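Local coordinates for alpha-L-rhamnosidase (Aspergillus terreus, PDB 6GSZ), which probably catalyses the hydrolysis of terminal non-reducing alpha-L-rhamnose residues in alpha-L-rhamnosides, at residues 704-709 with 713-718; 773-778 with 814-819. All coordinates share one frame; numbering follows the deposited sequence. Where two conformers were deposited one is given.

Contacts 1 and 2 are both buried, and their centres lie about 15 Å apart on the same side of the chain's centre. Contact 1 joins two consecutive helices of the 6-hairpin glycosidase domain, 699-708 and 712-719, and its chemistry is purely apolar. Contact 2 joins the last part of helix 768-775 to strand 810-819 of the C-terminal domain; there two side-chain donors reach main-chain carbonyls, and apolar contacts are secondary. The two abut: Y716 OH of contact 1 lies 3.5 Å from I775 CG1 of contact 2, and S707 OG packs on V774. Helix 768-775 therefore lies between the helix pair and the strand. Solvent exposure appears beside contact 2, at K815, which points away from the helix.

Contact 1 (704-709 with 713-718); sequences HTLSKY and DAFYSM
L706 and F715 meet because their first torsions bring them together between the helices: in L706, CG stands anti to the carbonyl carbon (chi1 -73°), whereas the F715 ring extends anti to the backbone nitrogen (chi1 -167°). They lie between the consecutive helices 699-708 and 712-719, joined by a short connection, in the 6-hairpin glycosidase domain, an (alpha/alpha)6 barrel in this family. The CA atoms of L706 and F715 are 6.6 Å apart, the nearest such pair across the two segments. One methyl carries most of the contact. L706 CD1 lies 3.7 Å from F715 CD1 and 3.9 Å from F715 CB, touching the ring obliquely where it joins its stem. The two side chains cross at about a right angle, and a single branch end of L706 meets the ring. M718, one turn further along, adds its sulfur: SD is 4.2 Å from L706 CD1. The other branch of L706 faces A714, with CD2 4.7 Å from A714 CB, a looser approach.

Neighbouring helices pack on the same side chains. I685 of helix 671-687 packs on both L706 and M718, while W770 meets the F715 ring edge-to-face, and its NE1 is hydrogen-bonded to S707 OG. On the first helix the bonding is regular at K708, whose N lies 2.9 Å from H704 O. At Y709 the regular bond to T705 O is weak, 3.4 Å from Y709 N, and the same N also bonds to L706 O at 3.1 Å.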
loop_
_atom_site.group_PDB
_atom_site.type_symbol
_atom_site.label_atom_id
_atom_site.label_comp_id
_atom_site.label_asym_id
_atom_site.label_seq_id
_atom_site.Cartn_x
_atom_site.Cartn_y
_atom_site.Cartn_z
ATOM N N HIS A 704 -9.830 1.434 -20.177
ATOM C CA HIS A 704 -10.458 2.737 -20.053
ATOM C C HIS A 704 -10.445 3.465 -21.387
ATOM O O HIS A 704 -11.395 4.208 -21.697
ATOM C CB HIS A 704 -9.805 3.586 -18.973
ATOM C CG HIS A 704 -9.964 2.971 -17.636
ATOM N ND1 HIS A 704 -11.201 2.782 -17.064
ATOM C CD2 HIS A 704 -9.057 2.441 -16.784
ATOM C CE1 HIS A 704 -11.047 2.188 -15.885
ATOM N NE2 HIS A 704 -9.740 1.953 -15.703
ATOM N N THR A 705 -9.408 3.252 -22.190
ATOM C CA THR A 705 -9.287 3.890 -23.474
ATOM C C THR A 705 -10.368 3.327 -24.399
ATOM O O THR A 705 -11.076 4.072 -25.121
ATOM C CB THR A 705 -7.899 3.691 -24.092
ATOM O OG1 THR A 705 -6.902 4.268 -23.239
ATOM C CG2 THR A 705 -7.801 4.300 -25.473
ATOM N N LEU A 706 -10.511 1.994 -24.426
ATOM C CA LEU A 706 -11.479 1.371 -25.305
ATOM C C LEU A 706 -12.886 1.797 -24.894
ATOM O O LEU A 706 -13.721 2.150 -25.755
ATOM C CB LEU A 706 -11.302 -0.155 -25.297
ATOM C CG LEU A 706 -10.065 -0.643 -26.040
ATOM C CD1 LEU A 706 -9.733 -2.061 -25.619
ATOM C CD2 LEU A 706 -10.274 -0.563 -27.542
ATOM N N SER A 707 -13.190 1.813 -23.607
ATOM C CA SER A 707 -14.518 2.228 -23.137
ATOM C C SER A 707 -14.781 3.706 -23.454
ATOM O O SER A 707 -15.905 4.069 -23.802
ATOM C CB SER A 707 -14.674 1.952 -21.657
ATOM O OG SER A 707 -14.649 0.552 -21.417
ATOM N N LYS A 708 -13.774 4.574 -23.384
ATOM C CA LYS A 708 -13.899 6.004 -23.684
ATOM C C LYS A 708 -14.451 6.185 -25.106
ATOM O O LYS A 708 -15.223 7.133 -25.350
ATOM C CB LYS A 708 -12.526 6.675 -23.554
ATOM C CG LYS A 708 -12.442 8.138 -23.974
ATOM C CD LYS A 708 -11.071 8.715 -23.697
ATOM C CE LYS A 708 -10.933 10.171 -24.100
ATOM N NZ LYS A 708 -9.721 10.768 -23.498
ATOM N N TYR A 709 -14.123 5.253 -26.012
ATOM C CA TYR A 709 -14.524 5.313 -27.439
ATOM C C TYR A 709 -15.633 4.326 -27.783
ATOM O O TYR A 709 -15.899 4.058 -28.986
ATOM C CB TYR A 709 -13.293 5.112 -28.322
ATOM C CG TYR A 709 -12.629 6.439 -28.477
ATOM C CD1 TYR A 709 -13.144 7.368 -29.359
ATOM C CD2 TYR A 709 -11.623 6.829 -27.621
ATOM C CE1 TYR A 709 -12.602 8.634 -29.464
ATOM C CE2 TYR A 709 -11.071 8.091 -27.702
ATOM C CZ TYR A 709 -11.557 8.990 -28.634
ATOM O OH TYR A 709 -11.027 10.229 -28.684
ATOM N N ASP A 713 -17.021 -3.760 -25.653
ATOM C CA ASP A 713 -17.145 -5.171 -26.082
ATOM C C ASP A 713 -15.782 -5.736 -26.492
ATOM O O ASP A 713 -15.463 -6.879 -26.151
ATOM C CB ASP A 713 -18.139 -5.308 -27.244
ATOM C CG ASP A 713 -19.561 -5.145 -26.780
ATOM O OD1 ASP A 713 -19.905 -5.535 -25.642
ATOM O OD2 ASP A 713 -20.337 -4.641 -27.596
ATOM N N ALA A 714 -14.957 -4.935 -27.169
ATOM C CA ALA A 714 -13.608 -5.365 -27.529
ATOM C C ALA A 714 -12.785 -5.681 -26.273
ATOM O O ALA A 714 -12.058 -6.652 -26.245
ATOM C CB ALA A 714 -12.913 -4.322 -28.384
ATOM N N PHE A 715 -12.914 -4.849 -25.245
ATOM C CA PHE A 715 -12.112 -5.076 -24.038
ATOM C C PHE A 715 -12.632 -6.317 -23.321
ATOM O O PHE A 715 -11.846 -7.081 -22.768
ATOM C CB PHE A 715 -12.054 -3.864 -23.097
ATOM C CG PHE A 715 -10.966 -4.057 -22.064
ATOM C CD1 PHE A 715 -9.638 -4.052 -22.467
ATOM C CD2 PHE A 715 -11.259 -4.285 -20.737
ATOM C CE1 PHE A 715 -8.627 -4.271 -21.539
ATOM C CE2 PHE A 715 -10.244 -4.457 -19.796
ATOM C CZ PHE A 715 -8.932 -4.442 -20.208
ATOM N N TYR A 716 -13.962 -6.483 -23.259
ATOM C CA TYR A 716 -14.512 -7.699 -22.662
ATOM C C TYR A 716 -13.898 -8.936 -23.347
ATOM O O TYR A 716 -13.635 -9.965 -22.683
ATOM C CB TYR A 716 -16.041 -7.724 -22.744
ATOM C CG TYR A 716 -16.785 -7.133 -21.569
ATOM C CD1 TYR A 716 -16.729 -7.685 -20.291
ATOM C CD2 TYR A 716 -17.610 -6.045 -21.741
ATOM C CE1 TYR A 716 -17.460 -7.152 -19.237
ATOM C CE2 TYR A 716 -18.368 -5.515 -20.700
ATOM C CZ TYR A 716 -18.317 -6.077 -19.444
ATOM O OH TYR A 716 -19.072 -5.575 -18.417
ATOM N N SER A 717 -13.740 -8.873 -24.675
ATOM C CA SER A 717 -13.179 -10.023 -25.402
ATOM C C SER A 717 -11.721 -10.243 -24.984
ATOM O O SER A 717 -11.310 -11.385 -24.845
ATOM C CB SER A 717 -13.330 -9.868 -26.884
ATOM O OG SER A 717 -14.704 -9.887 -27.243
ATOM N N MET A 718 -10.956 -9.148 -24.789
ATOM C CA MET A 718 -9.595 -9.282 -24.248
ATOM C C MET A 718 -9.633 -9.888 -22.843
ATOM O O MET A 718 -8.839 -10.798 -22.521
ATOM C CB MET A 718 -8.903 -7.919 -24.166
ATOM C CG MET A 718 -8.771 -7.224 -25.497
ATOM S SD MET A 718 -7.691 -5.779 -25.420
ATOM C CE MET A 718 -6.119 -6.598 -25.361
#

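Contact 2 (773-778 with 814-819); sequences EVIGGL and TKWWLD
T814 and W816, successive inward-facing residues of strand 810-819, each reach a main-chain carbonyl of segment 773-778, which carries the last part of helix 768-775, and these two bonds form the tight part of the contact. T814 OG1 donates to G776 O at 2.7 Å. Its C=O...O angle is 132° and it lies in the carbonyl plane, on a lone pair. The hydroxyl is placed there by a chi1 of 59°, which tucks OG1 between the backbone N and the carbonyl carbon. W816 NE1 donates to I775 O at 2.8 Å with an N-H...O angle of 147°. Here the approach is off the carbonyl plane: the donor is tilted from it, and the oxygen lies somewhat out of the indole plane, near the ring edge. Two neighbouring buried carbonyls thus each gain a side-chain partner just before G777, which has positive phi.

The apolar part is looser. I775 CG2 comes no nearer than 4.1 Å to W816 CZ2, the two side chains meeting at a slant. L778 CD2 lies 4.1 Å from T814 CG2, as these two slide past each other in opposite directions. A801 and L832, on the flanking strands, and P794 pack on the indole as well.

Between T814 and W816, K815 points away from the helix and is exposed to solvent. Further along, W817 and D819 are only partly exposed and engage H831 instead, by ring stacking and a hydrogen bond respectively. The arrangement is consistent with the junction, in this glycosidase family, between the helical barrel domain and the C-terminal beta-sandwich.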
loop_
_atom_site.group_PDB
_atom_site.type_symbol
_atom_site.label_atom_id
_atom_site.label_comp_id
_atom_site.label_asym_id
_atom_site.label_seq_id
_atom_site.Cartn_x
_atom_site.Cartn_y
_atom_site.Cartn_z
ATOM N N GLU A 773 -14.957 0.161 -12.337
ATOM C CA GLU A 773 -15.597 1.369 -12.898
ATOM C C GLU A 773 -16.528 1.072 -14.078
ATOM O O GLU A 773 -17.436 1.859 -14.329
ATOM C CB GLU A 773 -14.559 2.374 -13.394
ATOM C CG GLU A 773 -13.620 2.865 -12.293
ATOM C CD GLU A 773 -12.659 3.953 -12.754
ATOM O OE1 GLU A 773 -12.832 4.490 -13.884
ATOM O OE2 GLU A 773 -11.688 4.207 -12.020
ATOM N N VAL A 774 -16.286 -0.001 -14.810
ATOM C CA VAL A 774 -17.038 -0.264 -16.027
ATOM C C VAL A 774 -17.962 -1.468 -15.821
ATOM O O VAL A 774 -19.173 -1.365 -16.030
ATOM C CB VAL A 774 -16.114 -0.418 -17.252
ATOM C CG1 VAL A 774 -16.929 -0.717 -18.475
ATOM C CG2 VAL A 774 -15.289 0.845 -17.478
ATOM N N ILE A 775 -17.435 -2.610 -15.380
ATOM C CA ILE A 775 -18.328 -3.757 -15.044
ATOM C C ILE A 775 -19.207 -3.359 -13.852
ATOM O O ILE A 775 -20.430 -3.533 -13.873
ATOM C CB ILE A 775 -17.563 -5.057 -14.752
ATOM C CG1 ILE A 775 -16.634 -5.446 -15.909
ATOM C CG2 ILE A 775 -18.556 -6.172 -14.430
ATOM C CD1 ILE A 775 -15.885 -6.739 -15.673
ATOM N N GLY A 776 -18.580 -2.784 -12.819
ATOM C CA GLY A 776 -19.291 -2.352 -11.617
ATOM C C GLY A 776 -19.909 -0.977 -11.744
ATOM O O GLY A 776 -20.740 -0.603 -10.916
ATOM N N GLY A 777 -19.446 -0.203 -12.728
ATOM C CA GLY A 777 -20.009 1.083 -13.020
ATOM C C GLY A 777 -19.565 2.242 -12.146
ATOM O O GLY A 777 -19.987 3.361 -12.412
ATOM N N LEU A 778 -18.754 2.031 -11.099
ATOM C CA LEU A 778 -18.573 3.052 -10.068
ATOM C C LEU A 778 -17.300 3.868 -10.305
ATOM O O LEU A 778 -16.188 3.315 -10.350
ATOM C CB LEU A 778 -18.475 2.359 -8.717
ATOM C CG LEU A 778 -19.764 1.772 -8.167
ATOM C CD1 LEU A 778 -19.466 0.899 -6.975
ATOM C CD2 LEU A 778 -20.707 2.877 -7.785
ATOM N N THR A 814 -23.241 -1.350 -6.508
ATOM C CA THR A 814 -24.094 -1.759 -7.612
ATOM C C THR A 814 -24.259 -3.278 -7.556
ATOM O O THR A 814 -23.336 -4.031 -7.270
ATOM C CB THR A 814 -23.521 -1.335 -8.969
ATOM O OG1 THR A 814 -22.221 -1.925 -9.121
ATOM C CG2 THR A 814 -23.428 0.166 -9.077
ATOM N N LYS A 815 -25.467 -3.728 -7.846
ATOM C CA LYS A 815 -25.762 -5.121 -8.104
ATOM C C LYS A 815 -26.655 -5.128 -9.343
ATOM O O LYS A 815 -27.726 -4.537 -9.322
ATOM C CB LYS A 815 -26.480 -5.795 -6.931
ATOM C CG LYS A 815 -26.828 -7.271 -7.127
ATOM C CD LYS A 815 -27.683 -7.870 -6.002
ATOM C CE LYS A 815 -28.984 -7.125 -5.778
ATOM N NZ LYS A 815 -29.815 -7.717 -4.699
ATOM N N TRP A 816 -26.179 -5.738 -10.417
ATOM C CA TRP A 816 -26.976 -5.800 -11.638
ATOM C C TRP A 816 -27.042 -7.226 -12.159
ATOM O O TRP A 816 -26.197 -8.063 -11.858
ATOM C CB TRP A 816 -26.473 -4.836 -12.717
ATOM C CG TRP A 816 -25.077 -5.058 -13.194
ATOM C CD1 TRP A 816 -23.937 -4.465 -12.719
ATOM C CD2 TRP A 816 -24.665 -5.933 -14.259
ATOM N NE1 TRP A 816 -22.856 -4.908 -13.429
ATOM C CE2 TRP A 816 -23.262 -5.806 -14.380
ATOM C CE3 TRP A 816 -25.337 -6.783 -15.147
ATOM C CZ2 TRP A 816 -22.538 -6.475 -15.361
ATOM C CZ3 TRP A 816 -24.616 -7.459 -16.111
ATOM C CH2 TRP A 816 -23.226 -7.318 -16.200
ATOM N N TRP A 817 -28.085 -7.496 -12.938
ATOM C CA TRP A 817 -28.231 -8.788 -13.539
ATOM C C TRP A 817 -29.057 -8.645 -14.809
ATOM O O TRP A 817 -29.777 -7.635 -14.998
ATOM C CB TRP A 817 -28.831 -9.808 -12.549
ATOM C CG TRP A 817 -30.237 -9.545 -12.086
ATOM C CD1 TRP A 817 -31.386 -10.140 -12.543
ATOM C CD2 TRP A 817 -30.655 -8.641 -11.053
ATOM N NE1 TRP A 817 -32.485 -9.646 -11.887
ATOM C CE2 TRP A 817 -32.066 -8.742 -10.949
ATOM C CE3 TRP A 817 -29.986 -7.755 -10.203
ATOM C CZ2 TRP A 817 -32.798 -7.984 -10.037
ATOM C CZ3 TRP A 817 -30.712 -6.998 -9.312
ATOM C CH2 TRP A 817 -32.103 -7.107 -9.236
ATOM N N LEU A 818 -28.907 -9.638 -15.684
ATOM C CA LEU A 818 -29.630 -9.670 -16.941
ATOM C C LEU A 818 -30.549 -10.885 -17.011
ATOM O O LEU A 818 -30.213 -11.946 -16.519
ATOM C CB LEU A 818 -28.630 -9.805 -18.086
ATOM C CG LEU A 818 -27.690 -8.636 -18.299
ATOM C CD1 LEU A 818 -26.631 -9.003 -19.299
ATOM C CD2 LEU A 818 -28.457 -7.454 -18.831
ATOM N N ASP A 819 -31.649 -10.736 -17.748
ATOM C CA ASP A 819 -32.487 -11.875 -18.141
ATOM C C ASP A 819 -33.399 -11.409 -19.286
ATOM O O ASP A 819 -33.123 -10.397 -19.911
ATOM C CB ASP A 819 -33.195 -12.449 -16.912
ATOM C CG ASP A 819 -34.052 -11.448 -16.166
ATOM O OD1 ASP A 819 -34.619 -10.536 -16.834
ATOM O OD2 ASP A 819 -34.166 -11.609 -14.918
#